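Local coordinates for protein DNA fragmentation factor subunit beta (Mus musculus, PDB 1V0D) that cuts DNA during apoptosis as the caspase-activated nuclease, driving DNA fragmentation and chromatin condensation, at residues Glu139-Trp144 with Arg153-Tyr158; Glu146-Arg151 with Glu251-Phe256; Glu187-Val192 with Glu277-Gly282. One frame throughout, in Å; residues are numbered along the deposited sequence.

Interaction 1. Residues Glu139-Trp144 with Arg153-Tyr158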
loop_
_atom_site.group_PDB
_atom_site.type_symbol
_atom_site.label_atom_id
_atom_site.label_comp_id
_atom_site.label_asym_id
_atom_site.label_seq_id
_atom_site.Cartn_x
_atom_site.Cartn_y
_atom_site.Cartn_z
ATOM N N GLU A 139 3.606 23.906 12.617
ATOM C CA GLU A 139 4.564 24.975 12.855
ATOM C C GLU A 139 5.939 24.404 13.220
ATOM O O GLU A 139 6.951 24.803 12.654
ATOM C CB GLU A 139 4.060 25.875 13.991
ATOM C CG GLU A 139 4.893 27.134 14.246
ATOM C CD GLU A 139 4.709 28.202 13.164
ATOM O OE1 GLU A 139 3.550 28.620 12.920
ATOM O OE2 GLU A 139 5.727 28.626 12.563
ATOM N N GLN A 140 5.971 23.464 14.160
ATOM C CA GLN A 140 7.232 22.869 14.599
ATOM C C GLN A 140 7.773 21.703 13.777
ATOM O O GLN A 140 8.829 21.159 14.104
ATOM C CB GLN A 140 7.134 22.448 16.063
ATOM C CG GLN A 140 5.743 22.072 16.515
ATOM C CD GLN A 140 5.733 21.623 17.960
ATOM O OE1 GLN A 140 4.673 21.474 18.571
ATOM N NE2 GLN A 140 6.923 21.394 18.517
ATOM N N ASP A 141 7.060 21.317 12.721
ATOM C CA ASP A 141 7.508 20.224 11.856
ATOM C C ASP A 141 6.646 20.165 10.610
ATOM O O ASP A 141 5.982 19.167 10.347
ATOM C CB ASP A 141 7.449 18.884 12.598
ATOM C CG ASP A 141 8.001 17.727 11.772
ATOM O OD1 ASP A 141 9.060 17.892 11.123
ATOM O OD2 ASP A 141 7.382 16.644 11.785
ATOM N N PRO A 142 6.663 21.240 9.812
ATOM C CA PRO A 142 5.884 21.353 8.575
ATOM C C PRO A 142 6.201 20.285 7.526
ATOM O O PRO A 142 5.350 19.942 6.703
ATOM C CB PRO A 142 6.218 22.762 8.099
ATOM C CG PRO A 142 7.649 22.911 8.531
ATOM C CD PRO A 142 7.607 22.366 9.936
ATOM N N SER A 143 7.423 19.761 7.563
ATOM C CA SER A 143 7.838 18.742 6.612
ATOM C C SER A 143 6.819 17.594 6.575
ATOM O O SER A 143 6.368 17.167 5.505
ATOM C CB SER A 143 9.215 18.217 6.997
ATOM O OG SER A 143 9.843 17.605 5.885
ATOM N N TRP A 144 6.469 17.106 7.762
ATOM C CA TRP A 144 5.491 16.039 7.926
ATOM C C TRP A 144 4.240 16.335 7.093
ATOM O O TRP A 144 3.800 15.495 6.311
ATOM C CB TRP A 144 5.082 15.944 9.402
ATOM C CG TRP A 144 4.356 14.677 9.813
ATOM C CD1 TRP A 144 4.927 13.498 10.231
ATOM C CD2 TRP A 144 2.934 14.482 9.899
ATOM N NE1 TRP A 144 3.948 12.593 10.576
ATOM C CE2 TRP A 144 2.717 13.167 10.382
ATOM C CE3 TRP A 144 1.819 15.291 9.614
ATOM C CZ2 TRP A 144 1.436 12.645 10.589
ATOM C CZ3 TRP A 144 0.537 14.767 9.819
ATOM C CH2 TRP A 144 0.361 13.458 10.302
ATOM N N ARG A 153 -3.606 21.345 10.963
ATOM C CA ARG A 153 -2.577 22.052 11.712
ATOM C C ARG A 153 -1.831 21.092 12.641
ATOM O O ARG A 153 -0.626 21.226 12.870
ATOM C CB ARG A 153 -3.229 23.146 12.568
ATOM C CG ARG A 153 -3.901 24.283 11.805
ATOM C CD ARG A 153 -2.909 25.412 11.514
ATOM N NE ARG A 153 -2.118 25.183 10.305
ATOM C CZ ARG A 153 -0.909 25.694 10.089
ATOM N NH1 ARG A 153 -0.331 26.465 11.005
ATOM N NH2 ARG A 153 -0.277 25.444 8.948
ATOM N N ASN A 154 -2.568 20.124 13.173
ATOM C CA ASN A 154 -2.022 19.169 14.123
ATOM C C ASN A 154 -1.848 17.770 13.538
ATOM O O ASN A 154 -2.596 17.371 12.650
ATOM C CB ASN A 154 -2.956 19.110 15.338
ATOM C CG ASN A 154 -2.338 18.381 16.508
ATOM O OD1 ASN A 154 -2.999 18.111 17.519
ATOM N ND2 ASN A 154 -1.052 18.061 16.384
ATOM N N LYS A 155 -0.864 17.028 14.038
ATOM C CA LYS A 155 -0.632 15.663 13.568
ATOM C C LYS A 155 -1.750 14.716 14.032
ATOM O O LYS A 155 -2.411 14.068 13.208
ATOM C CB LYS A 155 0.712 15.138 14.072
ATOM C CG LYS A 155 1.928 15.729 13.376
ATOM C CD LYS A 155 3.203 15.081 13.888
ATOM C CE LYS A 155 4.430 15.690 13.251
ATOM N NZ LYS A 155 5.670 15.218 13.928
ATOM N N SER A 156 -1.952 14.628 15.346
ATOM C CA SER A 156 -2.999 13.771 15.899
ATOM C C SER A 156 -4.277 14.029 15.134
ATOM O O SER A 156 -5.000 13.104 14.774
ATOM C CB SER A 156 -3.247 14.083 17.379
ATOM O OG SER A 156 -2.177 13.634 18.190
ATOM N N GLY A 157 -4.539 15.305 14.884
ATOM C CA GLY A 157 -5.742 15.692 14.180
ATOM C C GLY A 157 -5.869 15.060 12.822
ATOM O O GLY A 157 -6.941 14.598 12.451
ATOM N N TYR A 158 -4.782 15.038 12.066
ATOM C CA TYR A 158 -4.842 14.453 10.742
ATOM C C TYR A 158 -5.079 12.954 10.848
ATOM O O TYR A 158 -5.984 12.423 10.200
ATOM C CB TYR A 158 -3.557 14.717 9.959
ATOM C CG TYR A 158 -3.531 13.970 8.646
ATOM C CD1 TYR A 158 -4.401 14.307 7.606
ATOM C CD2 TYR A 158 -2.689 12.871 8.466
ATOM C CE1 TYR A 158 -4.433 13.556 6.420
ATOM C CE2 TYR A 158 -2.715 12.120 7.287
ATOM C CZ TYR A 158 -3.586 12.466 6.276
ATOM O OH TYR A 158 -3.604 11.716 5.132
#
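Lys155 runs along one face of the Trp144 indole and ends at the Asp141 carboxylate. Beyond CG its chain is extended, so its methylenes cross the ring in turn: CG lies 3.7 Å above the indole plane and offset toward its rim, and CE sits 3.7 Å from the centroid of the five-membered ring, a CH-pi contact. The ammonium goes slightly further, NZ standing 4.5 Å from that same centroid and still over the face, a cation-pi pair. From there NZ makes a salt bridge of 3.1 Å to OD2 of Asp141, reaching the oxygen on its anti side with the nitrogen 23° out of the carboxylate plane. Tyr247 and Ala135 each add a backbone carbonyl, so NZ has three hydrogen-bond acceptors around it, consistent with a charged amine held in a largely buried spot.

Asn154 is the N-cap of helix 155-175, and the contact folds the loop that follows helix 116-129 back onto the first turn of this helix, inside the nuclease region of the His-Me finger clan. NE1 of Trp144 donates a hydrogen bond to the carbonyl O of Pro246, which helps fix the rotation of the ring, while Arg253 makes a cation-pi contact from the face opposite Lys155.

The benzo end of the indole meets the helix three residues further on. Tyr158 has its CG anti to the backbone N (chi1 173°), which brings CD2 to 3.6 Å from CH2 of Trp144; the two ring planes stand at 81°, with centroids 5.9 Å apart.

Interaction 2. Residues Glu146-Arg151 with Glu251-Phe256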
loop_
_atom_site.group_PDB
_atom_site.type_symbol
_atom_site.label_atom_id
_atom_site.label_comp_id
_atom_site.label_asym_id
_atom_site.label_seq_id
_atom_site.Cartn_x
_atom_site.Cartn_y
_atom_site.Cartn_z
ATOM N N GLU A 146 3.604 17.949 4.390
ATOM C CA GLU A 146 3.668 18.175 2.945
ATOM C C GLU A 146 2.621 17.419 2.136
ATOM O O GLU A 146 2.654 16.192 2.046
ATOM C CB GLU A 146 5.042 17.802 2.399
ATOM C CG GLU A 146 6.132 18.803 2.705
ATOM C CD GLU A 146 7.482 18.338 2.190
ATOM O OE1 GLU A 146 7.577 18.045 0.970
ATOM O OE2 GLU A 146 8.438 18.265 3.005
ATOM N N GLY A 147 1.694 18.155 1.540
ATOM C CA GLY A 147 0.688 17.510 0.723
ATOM C C GLY A 147 -0.678 17.446 1.355
ATOM O O GLY A 147 -1.669 17.120 0.692
ATOM N N LEU A 148 -0.735 17.757 2.643
ATOM C CA LEU A 148 -1.998 17.728 3.353
ATOM C C LEU A 148 -2.638 19.093 3.245
ATOM O O LEU A 148 -1.944 20.109 3.288
ATOM C CB LEU A 148 -1.768 17.383 4.823
ATOM C CG LEU A 148 -0.930 16.136 5.080
ATOM C CD1 LEU A 148 -0.815 15.896 6.567
ATOM C CD2 LEU A 148 -1.563 14.956 4.388
ATOM N N GLU A 149 -3.961 19.113 3.104
ATOM C CA GLU A 149 -4.692 20.368 3.001
ATOM C C GLU A 149 -4.258 21.288 4.141
ATOM O O GLU A 149 -3.520 20.875 5.036
ATOM C CB GLU A 149 -6.195 20.098 3.059
ATOM C CG GLU A 149 -6.652 19.100 2.010
ATOM C CD GLU A 149 -8.166 18.988 1.906
ATOM O OE1 GLU A 149 -8.826 18.676 2.924
ATOM O OE2 GLU A 149 -8.698 19.211 0.797
ATOM N N SER A 150 -4.709 22.535 4.121
ATOM C CA SER A 150 -4.301 23.468 5.161
ATOM C C SER A 150 -5.038 23.296 6.472
ATOM O O SER A 150 -4.464 23.534 7.533
ATOM C CB SER A 150 -4.460 24.900 4.666
ATOM O OG SER A 150 -3.647 25.109 3.524
ATOM N N ARG A 151 -6.301 22.887 6.403
ATOM C CA ARG A 151 -7.110 22.689 7.604
ATOM C C ARG A 151 -6.358 21.872 8.652
ATOM O O ARG A 151 -6.628 21.990 9.849
ATOM C CB ARG A 151 -8.417 21.978 7.238
ATOM C CG ARG A 151 -8.168 20.697 6.466
ATOM C CD ARG A 151 -9.353 20.248 5.631
ATOM N NE ARG A 151 -10.218 19.312 6.336
ATOM C CZ ARG A 151 -10.941 18.375 5.725
ATOM N NH1 ARG A 151 -10.891 18.254 4.401
ATOM N NH2 ARG A 151 -11.718 17.561 6.433
ATOM N N GLU A 251 7.194 10.335 5.247
ATOM C CA GLU A 251 7.131 9.035 4.600
ATOM C C GLU A 251 6.462 8.027 5.528
ATOM O O GLU A 251 5.771 7.107 5.081
ATOM C CB GLU A 251 8.538 8.568 4.251
ATOM C CG GLU A 251 8.589 7.242 3.529
ATOM C CD GLU A 251 9.953 6.982 2.916
ATOM O OE1 GLU A 251 10.403 7.825 2.098
ATOM O OE2 GLU A 251 10.568 5.941 3.250
ATOM N N SER A 252 6.674 8.214 6.827
ATOM C CA SER A 252 6.095 7.349 7.840
ATOM C C SER A 252 4.575 7.519 7.848
ATOM O O SER A 252 3.824 6.555 7.952
ATOM C CB SER A 252 6.686 7.715 9.191
ATOM O OG SER A 252 6.160 6.901 10.214
ATOM N N ARG A 253 4.127 8.757 7.721
ATOM C CA ARG A 253 2.704 9.061 7.689
ATOM C C ARG A 253 2.006 8.382 6.501
ATOM O O ARG A 253 0.855 7.946 6.591
ATOM C CB ARG A 253 2.527 10.573 7.578
ATOM C CG ARG A 253 1.096 11.070 7.607
ATOM C CD ARG A 253 1.027 12.447 6.975
ATOM N NE ARG A 253 1.024 12.324 5.522
ATOM C CZ ARG A 253 1.407 13.286 4.693
ATOM N NH1 ARG A 253 1.830 14.441 5.181
ATOM N NH2 ARG A 253 1.351 13.098 3.379
ATOM N N ILE A 254 2.716 8.309 5.383
ATOM C CA ILE A 254 2.201 7.716 4.149
ATOM C C ILE A 254 2.209 6.187 4.178
ATOM O O ILE A 254 1.285 5.546 3.665
ATOM C CB ILE A 254 3.029 8.211 2.935
ATOM C CG1 ILE A 254 2.803 9.708 2.750
ATOM C CG2 ILE A 254 2.661 7.437 1.671
ATOM C CD1 ILE A 254 3.736 10.337 1.758
ATOM N N LEU A 255 3.256 5.603 4.756
ATOM C CA LEU A 255 3.340 4.152 4.842
ATOM C C LEU A 255 2.182 3.625 5.688
ATOM O O LEU A 255 1.641 2.550 5.430
ATOM C CB LEU A 255 4.681 3.733 5.444
ATOM C CG LEU A 255 5.874 3.883 4.495
ATOM C CD1 LEU A 255 7.160 3.724 5.265
ATOM C CD2 LEU A 255 5.790 2.849 3.384
ATOM N N PHE A 256 1.786 4.401 6.689
ATOM C CA PHE A 256 0.690 4.005 7.545
ATOM C C PHE A 256 -0.567 3.782 6.689
ATOM O O PHE A 256 -1.546 3.183 7.132
ATOM C CB PHE A 256 0.462 5.087 8.601
ATOM C CG PHE A 256 -0.341 4.622 9.780
ATOM C CD1 PHE A 256 0.079 3.538 10.532
ATOM C CD2 PHE A 256 -1.524 5.260 10.128
ATOM C CE1 PHE A 256 -0.670 3.101 11.606
ATOM C CE2 PHE A 256 -2.279 4.823 11.207
ATOM C CZ PHE A 256 -1.853 3.746 11.943
#
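Leu148 lays its isopropyl end over one face of the Arg253 guanidinium. The CD2 methyl is 3.4 Å above the plane and over its centre, while CD1 and CG lie nearer to NH1. The two side chains run alongside one another in opposed directions: Leu148 reaches out from the loop before helix 155-175, and Arg253 comes off helix 250-255. Arg253 leaves its helix with CG anti to the backbone N and then bends at chi3 (80°), a turn that swings the flat group broadside to the leucine. At the guanidinium edge, close to its plane, the carbonyl O of Glu146 lies 3.6 Å from NH2, too long to count as a hydrogen bond.

Gly147, between these two partners, has a positive phi (106°), and its backbone angles would jam a CB against the preceding carbonyl oxygen. The loop is fastened from elsewhere too, for Arg138 donates to the carbonyls of both Leu148 and Glu149. Further on, Glu149 OE1 and Arg151 NH1 pair in a salt bridge of 2.6 Å along the loop itself.

The contact thus sets an irregular loop against a short helix in the nuclease region. Tyr158 of helix 155-175 touches both Leu148 and Arg253. The same short helix faces the dimer partner, where OE1 of Glu251 is hydrogen-bonded to NE2 of His242 of the second subunit, a zinc ligand there.

Between loop and helix the chemistry is that of an apolar group resting on the flat of a cation: the leucine shields a guanidinium face without using any N-H, and no acidic group from either segment meets the charge, which leaves the polar rim of the group to partners beyond the two segments.

Interaction 3. Residues Glu187-Val192 with Glu277-Gly282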
loop_
_atom_site.group_PDB
_atom_site.type_symbol
_atom_site.label_atom_id
_atom_site.label_comp_id
_atom_site.label_asym_id
_atom_site.label_seq_id
_atom_site.Cartn_x
_atom_site.Cartn_y
_atom_site.Cartn_z
ATOM N N GLU A 187 -36.623 -1.494 4.116
ATOM C CA GLU A 187 -36.923 -0.349 4.975
ATOM C C GLU A 187 -36.191 -0.478 6.305
ATOM O O GLU A 187 -35.452 0.421 6.708
ATOM C CB GLU A 187 -38.425 -0.247 5.215
ATOM N N GLU A 188 -36.400 -1.603 6.981
ATOM C CA GLU A 188 -35.761 -1.852 8.268
ATOM C C GLU A 188 -34.244 -1.749 8.154
ATOM O O GLU A 188 -33.586 -1.219 9.046
ATOM C CB GLU A 188 -36.149 -3.239 8.799
ATOM C CG GLU A 188 -36.950 -3.206 10.097
ATOM C CD GLU A 188 -36.143 -2.674 11.277
ATOM O OE1 GLU A 188 -36.711 -2.531 12.386
ATOM O OE2 GLU A 188 -34.937 -2.403 11.100
ATOM N N TYR A 189 -33.692 -2.250 7.057
ATOM C CA TYR A 189 -32.252 -2.196 6.854
ATOM C C TYR A 189 -31.799 -0.756 7.008
ATOM O O TYR A 189 -30.851 -0.472 7.743
ATOM C CB TYR A 189 -31.885 -2.692 5.458
ATOM C CG TYR A 189 -30.405 -2.922 5.242
ATOM C CD1 TYR A 189 -29.818 -4.147 5.542
ATOM C CD2 TYR A 189 -29.603 -1.932 4.680
ATOM C CE1 TYR A 189 -28.472 -4.389 5.272
ATOM C CE2 TYR A 189 -28.251 -2.161 4.407
ATOM C CZ TYR A 189 -27.695 -3.395 4.699
ATOM O OH TYR A 189 -26.380 -3.638 4.375
ATOM N N LEU A 190 -32.486 0.151 6.316
ATOM C CA LEU A 190 -32.150 1.572 6.376
ATOM C C LEU A 190 -32.373 2.125 7.777
ATOM O O LEU A 190 -31.635 2.998 8.235
ATOM C CB LEU A 190 -32.976 2.355 5.354
ATOM C CG LEU A 190 -32.729 1.915 3.905
ATOM C CD1 LEU A 190 -33.705 2.618 2.971
ATOM C CD2 LEU A 190 -31.285 2.201 3.514
ATOM N N ARG A 191 -33.392 1.614 8.456
ATOM C CA ARG A 191 -33.673 2.044 9.817
ATOM C C ARG A 191 -32.492 1.636 10.704
ATOM O O ARG A 191 -31.998 2.442 11.499
ATOM C CB ARG A 191 -34.958 1.388 10.336
ATOM C CG ARG A 191 -35.173 1.572 11.834
ATOM C CD ARG A 191 -35.623 0.269 12.491
ATOM N NE ARG A 191 -35.251 0.180 13.906
ATOM C CZ ARG A 191 -33.999 0.223 14.363
ATOM N NH1 ARG A 191 -32.978 0.356 13.521
ATOM N NH2 ARG A 191 -33.761 0.124 15.667
ATOM N N VAL A 192 -32.051 0.384 10.559
ATOM C CA VAL A 192 -30.929 -0.154 11.331
ATOM C C VAL A 192 -29.656 0.588 10.952
ATOM O O VAL A 192 -28.910 1.053 11.819
ATOM C CB VAL A 192 -30.723 -1.679 11.057
ATOM C CG1 VAL A 192 -29.432 -2.167 11.692
ATOM C CG2 VAL A 192 -31.888 -2.474 11.618
ATOM N N GLU A 277 -29.469 -10.928 5.940
ATOM C CA GLU A 277 -30.246 -12.122 6.221
ATOM C C GLU A 277 -30.946 -12.061 7.586
ATOM O O GLU A 277 -32.099 -12.479 7.712
ATOM C CB GLU A 277 -29.347 -13.357 6.126
ATOM C CG GLU A 277 -29.670 -14.250 4.934
ATOM C CD GLU A 277 -30.805 -15.249 5.230
ATOM O OE1 GLU A 277 -30.603 -16.123 6.114
ATOM O OE2 GLU A 277 -31.891 -15.165 4.589
ATOM N N ALA A 278 -30.266 -11.520 8.595
ATOM C CA ALA A 278 -30.843 -11.420 9.940
ATOM C C ALA A 278 -32.029 -10.462 9.995
ATOM O O ALA A 278 -32.996 -10.696 10.716
ATOM C CB ALA A 278 -29.776 -10.984 10.940
ATOM N N ILE A 279 -31.945 -9.377 9.235
ATOM C CA ILE A 279 -33.017 -8.395 9.196
ATOM C C ILE A 279 -34.245 -8.938 8.473
ATOM O O ILE A 279 -35.356 -8.458 8.682
ATOM C CB ILE A 279 -32.546 -7.101 8.505
ATOM C CG1 ILE A 279 -31.661 -6.312 9.465
ATOM C CG2 ILE A 279 -33.730 -6.267 8.064
ATOM C CD1 ILE A 279 -31.207 -4.981 8.921
ATOM N N GLN A 280 -34.051 -9.943 7.625
ATOM C CA GLN A 280 -35.165 -10.530 6.890
ATOM C C GLN A 280 -35.809 -11.647 7.711
ATOM O O GLN A 280 -36.970 -11.985 7.511
ATOM C CB GLN A 280 -34.666 -11.060 5.550
ATOM C CG GLN A 280 -33.860 -10.003 4.800
ATOM C CD GLN A 280 -33.224 -10.505 3.514
ATOM O OE1 GLN A 280 -32.890 -11.688 3.382
ATOM N NE2 GLN A 280 -33.027 -9.596 2.565
ATOM N N ASP A 281 -35.051 -12.193 8.653
ATOM C CA ASP A 281 -35.521 -13.268 9.513
ATOM C C ASP A 281 -36.899 -13.051 10.124
ATOM O O ASP A 281 -37.754 -13.938 10.096
ATOM C CB ASP A 281 -34.533 -13.490 10.651
ATOM C CG ASP A 281 -34.957 -14.617 11.578
ATOM O OD1 ASP A 281 -34.569 -15.783 11.319
ATOM O OD2 ASP A 281 -35.694 -14.334 12.552
ATOM N N GLY A 282 -37.111 -11.880 10.702
ATOM C CA GLY A 282 -38.392 -11.622 11.324
ATOM C C GLY A 282 -38.193 -11.364 12.801
ATOM O O GLY A 282 -38.935 -10.591 13.407
#
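Ile279 wedges against three residues of helix 186-202, and its side chain carries the contact between residues 187-192 and 277-282. Helices 186-202 and 267-281 meet here with local axes 9.9 Å apart at closest and their directions at 118°. The second helix belongs to the connection between antiparallel strands 260-263 and 300-303, the first of which carries the magnesium ligand Asp262.

In Ile279, CG1 is placed beside the backbone N (chi1 -76°) and the chain is extended to CD1, which sends CD1 toward Tyr189 and Val192 and leaves CG2, anti to the backbone N, for Glu188. CD1 goes in deepest, to 3.6 Å from CA of Tyr189. The same methyl meets Val192 tip to tip, 3.7 Å from CG2, the branch that the valine keeps beside its own backbone N. The shorter branch, CG2, rests on the aliphatic root of Glu188, 3.9 Å from its CB; the acid's carboxylate turns instead toward Arg191 in its own helix, a charge pairing alone, with no N-H pointing at the oxygen.

Tyr189 crosses Ile279 at about a right angle, its side chain also touching Val272 and Leu275 of helix 267-281, and Trp287 of helix 287-295 packs on Val192. At the far end of the ring the tyrosine OH is hydrogen-bonded to the carbonyl O of Val174, while CD1 of the ring stands 3.7 Å from CD1 of Ile279.

In the fold
Interactions 1 and 2 are neighbours, their centres about 9 Å apart, touching through side chains of the loop, helix 155-175 and helix 250-255. Along the chain 139-144, 146-151 and 153-158 follow closely, then come 187-192, 251-256 and finally 277-282; interaction 1 closes before interaction 3 opens, while interaction 2 crosses both. Interaction 3 lies about 43 Å from interaction 1 and 40 Å from interaction 2, centre to centre, and on the opposite side of the chain's centre from interaction 1. Helix 155-175 starts at interaction 1 and the next helix, 186-202, starts at interaction 3, so the contacts fasten two distant parts of the same nuclease family region.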